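Long-range contact in peptidoglycan D,D-transpeptidase PbpA (Mycobacterium tuberculosis, PDB 3UN7), which probably cross-links the peptidoglycan of the mycobacterial cell wall as a penicillin-binding D,D-transpeptidase and probably takes part in regulating cell length: residues L315-A328 with W413-V427. Numbering follows the deposited sequence.
Sequences LTPLANAEIAATIA and WYIAFAPAQAPKVAV
W413 and N320 open the contact between helix 317-328 and the sheet: the amide ND2 sits over one face of the indole, 3.4 Å from CE3, with the amide and ring planes 78° apart. This nitrogen is not left to the ring alone, for it is hydrogen-bonded to T194 OG1, while W413 NE1 is hydrogen-bonded to P190 O. I415 CG2 lies over a face of the N320 amide, 3.6 Å from N320 CG, and P317 CA meets the indole at its edge. Further along, the partners become apolar. F417 has its CG between the backbone N and the carbonyl carbon (chi1 60°), which turns the ring toward the last turn of the helix. There A328 CB stands over one face in a CH-pi contact, 3.7 Å from the centroid, and also touches P423 CB at 3.6 Å. Between these two ends the small A324 and A325 pack on A426, allowing the helix axis within 6.9 Å of strand 425-427. No hydrogen bond joins the segments. The arrangement exemplifies a helix laid against the antiparallel sheet of the penicillin-binding transpeptidase fold, its W413 end close to S193, the probable nucleophile that forms the acyl-ester intermediate.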
ATOM      1  N   LEU A 315      -0.958  -5.147   8.710  1.00 32.39           N
ATOM      2  CA  LEU A 315      -1.298  -5.037   7.294  1.00 32.39           C
ATOM      3  C   LEU A 315      -0.160  -4.367   6.543  1.00 31.92           C
ATOM      4  O   LEU A 315       0.509  -3.481   7.080  1.00 32.46           O
ATOM      5  CB  LEU A 315      -2.544  -4.156   7.133  1.00 32.44           C
ATOM      6  CG  LEU A 315      -3.983  -4.690   7.128  1.00 34.96           C
ATOM      7  CD1 LEU A 315      -4.370  -5.345   8.412  1.00 34.67           C
ATOM      8  CD2 LEU A 315      -4.934  -3.544   6.830  1.00 32.60           C
ATOM      9  N   THR A 316       0.049  -4.768   5.293  1.00 30.89           N
ATOM     10  CA  THR A 316       0.931  -4.021   4.405  1.00 29.80           C
ATOM     11  C   THR A 316       0.159  -2.788   3.975  1.00 28.97           C
ATOM     12  O   THR A 316      -1.067  -2.795   4.007  1.00 30.05           O
ATOM     13  CB  THR A 316       1.326  -4.817   3.152  1.00 29.50           C
ATOM     14  OG1 THR A 316       0.158  -5.135   2.390  1.00 29.20           O
ATOM     15  CG2 THR A 316       2.075  -6.117   3.522  1.00 29.25           C
ATOM     16  N   PRO A 317       0.861  -1.697   3.633  1.00 28.36           N
ATOM     17  CA  PRO A 317       0.186  -0.576   2.969  1.00 27.34           C
ATOM     18  C   PRO A 317      -0.613  -0.983   1.714  1.00 27.00           C
ATOM     19  O   PRO A 317      -1.708  -0.479   1.507  1.00 25.54           O
ATOM     20  CB  PRO A 317       1.335   0.374   2.635  1.00 27.70           C
ATOM     21  CG  PRO A 317       2.331   0.117   3.792  1.00 28.26           C
ATOM     22  CD  PRO A 317       2.271  -1.392   3.946  1.00 28.45           C
ATOM     23  N   LEU A 318      -0.085  -1.896   0.900  1.00 26.73           N
ATOM     24  CA  LEU A 318      -0.860  -2.417  -0.227  1.00 26.31           C
ATOM     25  C   LEU A 318      -2.197  -3.057   0.193  1.00 26.67           C
ATOM     26  O   LEU A 318      -3.222  -2.836  -0.463  1.00 26.33           O
ATOM     27  CB  LEU A 318      -0.033  -3.416  -1.037  1.00 26.31           C
ATOM     28  CG  LEU A 318      -0.749  -4.138  -2.181  1.00 26.56           C
ATOM     29  CD1 LEU A 318      -1.162  -3.162  -3.266  1.00 30.04           C
ATOM     30  CD2 LEU A 318       0.109  -5.283  -2.774  1.00 28.37           C
ATOM     31  N   ALA A 319      -2.183  -3.874   1.252  1.00 26.64           N
ATOM     32  CA  ALA A 319      -3.429  -4.475   1.770  1.00 27.32           C
ATOM     33  C   ALA A 319      -4.435  -3.403   2.235  1.00 27.89           C
ATOM     34  O   ALA A 319      -5.636  -3.534   2.002  1.00 26.90           O
ATOM     35  CB  ALA A 319      -3.125  -5.477   2.891  1.00 27.35           C
ATOM     36  N   ASN A 320      -3.950  -2.335   2.874  1.00 27.78           N
ATOM     37  CA  ASN A 320      -4.857  -1.251   3.262  1.00 28.77           C
ATOM     38  C   ASN A 320      -5.402  -0.495   2.033  1.00 28.52           C
ATOM     39  O   ASN A 320      -6.580  -0.155   2.013  1.00 29.99           O
ATOM     40  CB  ASN A 320      -4.236  -0.310   4.311  1.00 28.64           C
ATOM     41  CG  ASN A 320      -5.157  -0.076   5.528  1.00 30.41           C
ATOM     42  OD1 ASN A 320      -6.321  -0.474   5.533  1.00 30.30           O
ATOM     43  ND2 ASN A 320      -4.627   0.592   6.554  1.00 31.92           N
ATOM     44  N   ALA A 321      -4.578  -0.251   1.009  1.00 28.33           N
ATOM     45  CA  ALA A 321      -5.075   0.319  -0.268  1.00 28.86           C
ATOM     46  C   ALA A 321      -6.126  -0.585  -0.890  1.00 29.03           C
ATOM     47  O   ALA A 321      -7.109  -0.097  -1.451  1.00 28.14           O
ATOM     48  CB  ALA A 321      -3.931   0.556  -1.284  1.00 28.11           C
ATOM     49  N   GLU A 322      -5.902  -1.897  -0.778  1.00 29.43           N
ATOM     50  CA  GLU A 322      -6.801  -2.916  -1.329  1.00 32.12           C
ATOM     51  C   GLU A 322      -8.194  -2.907  -0.659  1.00 31.00           C
ATOM     52  O   GLU A 322      -9.219  -3.098  -1.330  1.00 31.13           O
ATOM     53  CB  GLU A 322      -6.158  -4.306  -1.190  1.00 32.09           C
ATOM     54  CG  GLU A 322      -6.062  -5.109  -2.498  1.00 36.95           C
ATOM     55  CD  GLU A 322      -5.217  -6.385  -2.366  1.00 37.38           C
ATOM     56  OE1 GLU A 322      -4.070  -6.286  -1.868  1.00 43.51           O
ATOM     57  OE2 GLU A 322      -5.691  -7.481  -2.763  1.00 42.79           O
ATOM     58  N   ILE A 323      -8.230  -2.712   0.658  1.00 30.03           N
ATOM     59  CA  ILE A 323      -9.521  -2.549   1.375  1.00 30.27           C
ATOM     60  C   ILE A 323     -10.291  -1.376   0.787  1.00 29.71           C
ATOM     61  O   ILE A 323     -11.475  -1.501   0.441  1.00 30.50           O
ATOM     62  CB  ILE A 323      -9.322  -2.367   2.895  1.00 30.15           C
ATOM     63  CG1 ILE A 323      -8.825  -3.671   3.517  1.00 30.14           C
ATOM     64  CG2 ILE A 323     -10.626  -1.953   3.591  1.00 32.25           C
ATOM     65  CD1 ILE A 323      -8.145  -3.477   4.861  1.00 29.42           C
ATOM     66  N   ALA A 324      -9.608  -0.241   0.638  1.00 29.10           N
ATOM     67  CA  ALA A 324     -10.216   0.946   0.047  1.00 29.32           C
ATOM     68  C   ALA A 324     -10.657   0.686  -1.417  1.00 29.20           C
ATOM     69  O   ALA A 324     -11.753   1.088  -1.823  1.00 29.08           O
ATOM     70  CB  ALA A 324      -9.251   2.150   0.144  1.00 28.52           C
ATOM     71  N   ALA A 325      -9.802   0.012  -2.196  1.00 29.10           N
ATOM     72  CA  ALA A 325     -10.101  -0.316  -3.608  1.00 28.82           C
ATOM     73  C   ALA A 325     -11.306  -1.261  -3.730  1.00 29.75           C
ATOM     74  O   ALA A 325     -12.141  -1.116  -4.611  1.00 29.63           O
ATOM     75  CB  ALA A 325      -8.877  -0.954  -4.268  1.00 28.92           C
ATOM     76  N   THR A 326     -11.366  -2.241  -2.840  1.00 29.63           N
ATOM     77  CA  THR A 326     -12.495  -3.176  -2.765  1.00 30.69           C
ATOM     78  C   THR A 326     -13.841  -2.473  -2.522  1.00 31.04           C
ATOM     79  O   THR A 326     -14.806  -2.704  -3.252  1.00 31.97           O
ATOM     80  CB  THR A 326     -12.208  -4.274  -1.698  1.00 30.80           C
ATOM     81  OG1 THR A 326     -11.055  -5.020  -2.120  1.00 30.30           O
ATOM     82  CG2 THR A 326     -13.379  -5.252  -1.535  1.00 30.90           C
ATOM     83  N   ILE A 327     -13.897  -1.615  -1.510  1.00 30.77           N
ATOM     84  CA  ILE A 327     -15.084  -0.805  -1.241  1.00 31.00           C
ATOM     85  C   ILE A 327     -15.401   0.038  -2.480  1.00 31.28           C
ATOM     86  O   ILE A 327     -16.526   0.020  -2.962  1.00 30.90           O
ATOM     87  CB  ILE A 327     -14.900   0.044   0.041  1.00 30.79           C
ATOM     88  CG1 ILE A 327     -14.782  -0.888   1.255  1.00 31.04           C
ATOM     89  CG2 ILE A 327     -16.085   0.986   0.278  1.00 32.70           C
ATOM     90  CD1 ILE A 327     -14.076  -0.262   2.464  1.00 31.57           C
ATOM     91  N   ALA A 328     -14.381   0.709  -3.021  1.00 30.54           N
ATOM     92  CA  ALA A 328     -14.514   1.555  -4.212  1.00 31.68           C
ATOM     93  C   ALA A 328     -15.133   0.815  -5.395  1.00 32.66           C
ATOM     94  O   ALA A 328     -15.937   1.371  -6.153  1.00 33.89           O
ATOM     95  CB  ALA A 328     -13.140   2.114  -4.599  1.00 30.95           C
ATOM     96  N   TRP A 413      -2.034   6.942   9.274  1.00 29.98           N
ATOM     97  CA  TRP A 413      -2.552   6.288   8.091  1.00 29.92           C
ATOM     98  C   TRP A 413      -3.622   7.157   7.453  1.00 29.72           C
ATOM     99  O   TRP A 413      -4.376   7.837   8.154  1.00 29.93           O
ATOM    100  CB  TRP A 413      -3.259   4.997   8.472  1.00 29.59           C
ATOM    101  CG  TRP A 413      -2.438   3.771   8.753  1.00 29.79           C
ATOM    102  CD1 TRP A 413      -2.086   3.290   9.982  1.00 30.40           C
ATOM    103  CD2 TRP A 413      -1.970   2.807   7.793  1.00 29.49           C
ATOM    104  NE1 TRP A 413      -1.388   2.107   9.849  1.00 30.47           N
ATOM    105  CE2 TRP A 413      -1.320   1.780   8.514  1.00 29.30           C
ATOM    106  CE3 TRP A 413      -2.027   2.723   6.391  1.00 29.72           C
ATOM    107  CZ2 TRP A 413      -0.714   0.678   7.882  1.00 30.82           C
ATOM    108  CZ3 TRP A 413      -1.424   1.613   5.750  1.00 30.10           C
ATOM    109  CH2 TRP A 413      -0.782   0.610   6.502  1.00 29.55           C
ATOM    110  N   TYR A 414      -3.716   7.080   6.127  1.00 29.21           N
ATOM    111  CA  TYR A 414      -4.856   7.608   5.379  1.00 28.91           C
ATOM    112  C   TYR A 414      -5.158   6.583   4.303  1.00 28.94           C
ATOM    113  O   TYR A 414      -4.275   6.210   3.546  1.00 29.16           O
ATOM    114  CB  TYR A 414      -4.481   8.928   4.724  1.00 29.66           C
ATOM    115  CG  TYR A 414      -5.567   9.652   3.934  1.00 29.67           C
ATOM    116  CD1 TYR A 414      -6.589  10.354   4.582  1.00 29.61           C
ATOM    117  CD2 TYR A 414      -5.520   9.694   2.538  1.00 30.11           C
ATOM    118  CE1 TYR A 414      -7.551  11.060   3.856  1.00 29.26           C
ATOM    119  CE2 TYR A 414      -6.460  10.383   1.807  1.00 29.06           C
ATOM    120  CZ  TYR A 414      -7.480  11.049   2.463  1.00 30.65           C
ATOM    121  OH  TYR A 414      -8.390  11.730   1.708  1.00 32.91           O
ATOM    122  N   ILE A 415      -6.395   6.102   4.252  1.00 28.78           N
ATOM    123  CA  ILE A 415      -6.832   5.269   3.137  1.00 28.13           C
ATOM    124  C   ILE A 415      -8.036   5.936   2.481  1.00 28.52           C
ATOM    125  O   ILE A 415      -8.854   6.546   3.172  1.00 28.16           O
ATOM    126  CB  ILE A 415      -7.108   3.792   3.537  1.00 27.80           C
ATOM    127  CG1 ILE A 415      -8.220   3.677   4.593  1.00 29.33           C
ATOM    128  CG2 ILE A 415      -5.819   3.135   4.067  1.00 26.64           C
ATOM    129  CD1 ILE A 415      -8.751   2.242   4.756  1.00 27.55           C
ATOM    130  N   ALA A 416      -8.124   5.856   1.153  1.00 28.26           N
ATOM    131  CA  ALA A 416      -9.108   6.682   0.450  1.00 29.84           C
ATOM    132  C   ALA A 416      -9.364   6.227  -0.964  1.00 29.94           C
ATOM    133  O   ALA A 416      -8.585   5.470  -1.534  1.00 30.54           O
ATOM    134  CB  ALA A 416      -8.675   8.160   0.460  1.00 29.98           C
ATOM    135  N   PHE A 417     -10.491   6.666  -1.508  1.00 30.82           N
ATOM    136  CA  PHE A 417     -10.770   6.503  -2.925  1.00 30.95           C
ATOM    137  C   PHE A 417     -11.587   7.672  -3.459  1.00 31.89           C
ATOM    138  O   PHE A 417     -12.217   8.395  -2.695  1.00 31.94           O
ATOM    139  CB  PHE A 417     -11.395   5.131  -3.230  1.00 30.20           C
ATOM    140  CG  PHE A 417     -12.695   4.869  -2.538  1.00 30.76           C
ATOM    141  CD1 PHE A 417     -13.901   5.191  -3.159  1.00 30.51           C
ATOM    142  CD2 PHE A 417     -12.724   4.245  -1.282  1.00 27.95           C
ATOM    143  CE1 PHE A 417     -15.120   4.914  -2.528  1.00 29.84           C
ATOM    144  CE2 PHE A 417     -13.937   3.964  -0.652  1.00 28.08           C
ATOM    145  CZ  PHE A 417     -15.136   4.299  -1.277  1.00 28.70           C
ATOM    146  N   ALA A 418     -11.542   7.871  -4.772  1.00 32.74           N
ATOM    147  CA  ALA A 418     -12.154   9.031  -5.396  1.00 33.97           C
ATOM    148  C   ALA A 418     -12.235   8.816  -6.910  1.00 34.89           C
ATOM    149  O   ALA A 418     -11.469   8.029  -7.441  1.00 35.35           O
ATOM    150  CB  ALA A 418     -11.324  10.293  -5.086  1.00 33.54           C
ATOM    151  N   PRO A 419     -13.193   9.479  -7.602  1.00 36.19           N
ATOM    152  CA  PRO A 419     -14.327  10.199  -7.025  1.00 37.17           C
ATOM    153  C   PRO A 419     -15.194   9.182  -6.316  1.00 37.35           C
ATOM    154  O   PRO A 419     -15.334   8.058  -6.808  1.00 37.74           O
ATOM    155  CB  PRO A 419     -15.069  10.745  -8.257  1.00 38.15           C
ATOM    156  CG  PRO A 419     -14.059  10.754  -9.344  1.00 37.57           C
ATOM    157  CD  PRO A 419     -13.203   9.553  -9.074  1.00 36.54           C
ATOM    158  N   ALA A 420     -15.757   9.541  -5.168  1.00 37.28           N
ATOM    159  CA  ALA A 420     -16.399   8.546  -4.324  1.00 37.20           C
ATOM    160  C   ALA A 420     -17.530   7.798  -5.019  1.00 37.96           C
ATOM    161  O   ALA A 420     -17.782   6.632  -4.708  1.00 37.66           O
ATOM    162  CB  ALA A 420     -16.901   9.178  -3.020  1.00 37.37           C
ATOM    163  N   GLN A 421     -18.206   8.463  -5.951  1.00 39.04           N
ATOM    164  CA  GLN A 421     -19.402   7.882  -6.578  1.00 39.67           C
ATOM    165  C   GLN A 421     -19.114   7.029  -7.808  1.00 39.58           C
ATOM    166  O   GLN A 421     -19.980   6.260  -8.241  1.00 40.37           O
ATOM    167  CB  GLN A 421     -20.425   8.958  -6.911  1.00 40.86           C
ATOM    168  CG  GLN A 421     -21.263   9.366  -5.729  1.00 42.47           C
ATOM    169  CD  GLN A 421     -22.201  10.500  -6.041  1.00 46.01           C
ATOM    170  OE1 GLN A 421     -21.960  11.638  -5.645  1.00 49.87           O
ATOM    171  NE2 GLN A 421     -23.286  10.202  -6.741  1.00 47.05           N
ATOM    172  N   ALA A 422     -17.902   7.156  -8.345  1.00 37.84           N
ATOM    173  CA  ALA A 422     -17.450   6.355  -9.493  1.00 37.77           C
ATOM    174  C   ALA A 422     -15.918   6.333  -9.484  1.00 36.37           C
ATOM    175  O   ALA A 422     -15.294   7.005 -10.283  1.00 36.30           O
ATOM    176  CB  ALA A 422     -17.983   6.952 -10.789  1.00 38.67           C
ATOM    177  N   PRO A 423     -15.316   5.602  -8.521  1.00 35.36           N
ATOM    178  CA  PRO A 423     -13.880   5.705  -8.221  1.00 34.80           C
ATOM    179  C   PRO A 423     -12.915   5.311  -9.341  1.00 34.57           C
ATOM    180  O   PRO A 423     -13.174   4.367 -10.095  1.00 35.08           O
ATOM    181  CB  PRO A 423     -13.707   4.782  -7.012  1.00 34.04           C
ATOM    182  CG  PRO A 423     -15.095   4.661  -6.420  1.00 34.78           C
ATOM    183  CD  PRO A 423     -16.001   4.678  -7.598  1.00 35.23           C
ATOM    184  N   LYS A 424     -11.802   6.035  -9.426  1.00 33.64           N
ATOM    185  CA  LYS A 424     -10.769   5.772 -10.435  1.00 33.75           C
ATOM    186  C   LYS A 424      -9.419   5.482  -9.794  1.00 32.04           C
ATOM    187  O   LYS A 424      -8.501   4.980 -10.441  1.00 31.58           O
ATOM    188  CB  LYS A 424     -10.663   6.951 -11.408  1.00 34.98           C
ATOM    189  CG  LYS A 424     -11.854   7.008 -12.344  1.00 37.85           C
ATOM    190  CD  LYS A 424     -12.476   8.389 -12.367  1.00 43.85           C
ATOM    191  CE  LYS A 424     -13.836   8.399 -13.107  1.00 46.33           C
ATOM    192  NZ  LYS A 424     -14.925   9.044 -12.283  1.00 46.80           N
ATOM    193  N   VAL A 425      -9.326   5.765  -8.503  1.00 30.95           N
ATOM    194  CA  VAL A 425      -8.095   5.577  -7.775  1.00 29.38           C
ATOM    195  C   VAL A 425      -8.427   5.285  -6.307  1.00 29.05           C
ATOM    196  O   VAL A 425      -9.404   5.806  -5.756  1.00 29.66           O
ATOM    197  CB  VAL A 425      -7.153   6.808  -7.949  1.00 29.62           C
ATOM    198  CG1 VAL A 425      -7.821   8.119  -7.449  1.00 30.61           C
ATOM    199  CG2 VAL A 425      -5.772   6.580  -7.325  1.00 28.10           C
ATOM    200  N   ALA A 426      -7.625   4.430  -5.699  1.00 27.73           N
ATOM    201  CA  ALA A 426      -7.686   4.177  -4.269  1.00 27.56           C
ATOM    202  C   ALA A 426      -6.259   4.304  -3.757  1.00 27.17           C
ATOM    203  O   ALA A 426      -5.330   3.916  -4.458  1.00 26.98           O
ATOM    204  CB  ALA A 426      -8.212   2.802  -4.023  1.00 27.19           C
ATOM    205  N   VAL A 427      -6.082   4.834  -2.552  1.00 27.60           N
ATOM    206  CA  VAL A 427      -4.744   5.079  -2.018  1.00 28.00           C
ATOM    207  C   VAL A 427      -4.622   4.607  -0.582  1.00 28.07           C
ATOM    208  O   VAL A 427      -5.617   4.520   0.148  1.00 28.57           O
ATOM    209  CB  VAL A 427      -4.304   6.582  -2.109  1.00 28.14           C
ATOM    210  CG1 VAL A 427      -4.357   7.077  -3.551  1.00 29.18           C
ATOM    211  CG2 VAL A 427      -5.178   7.506  -1.184  1.00 27.40           C
TER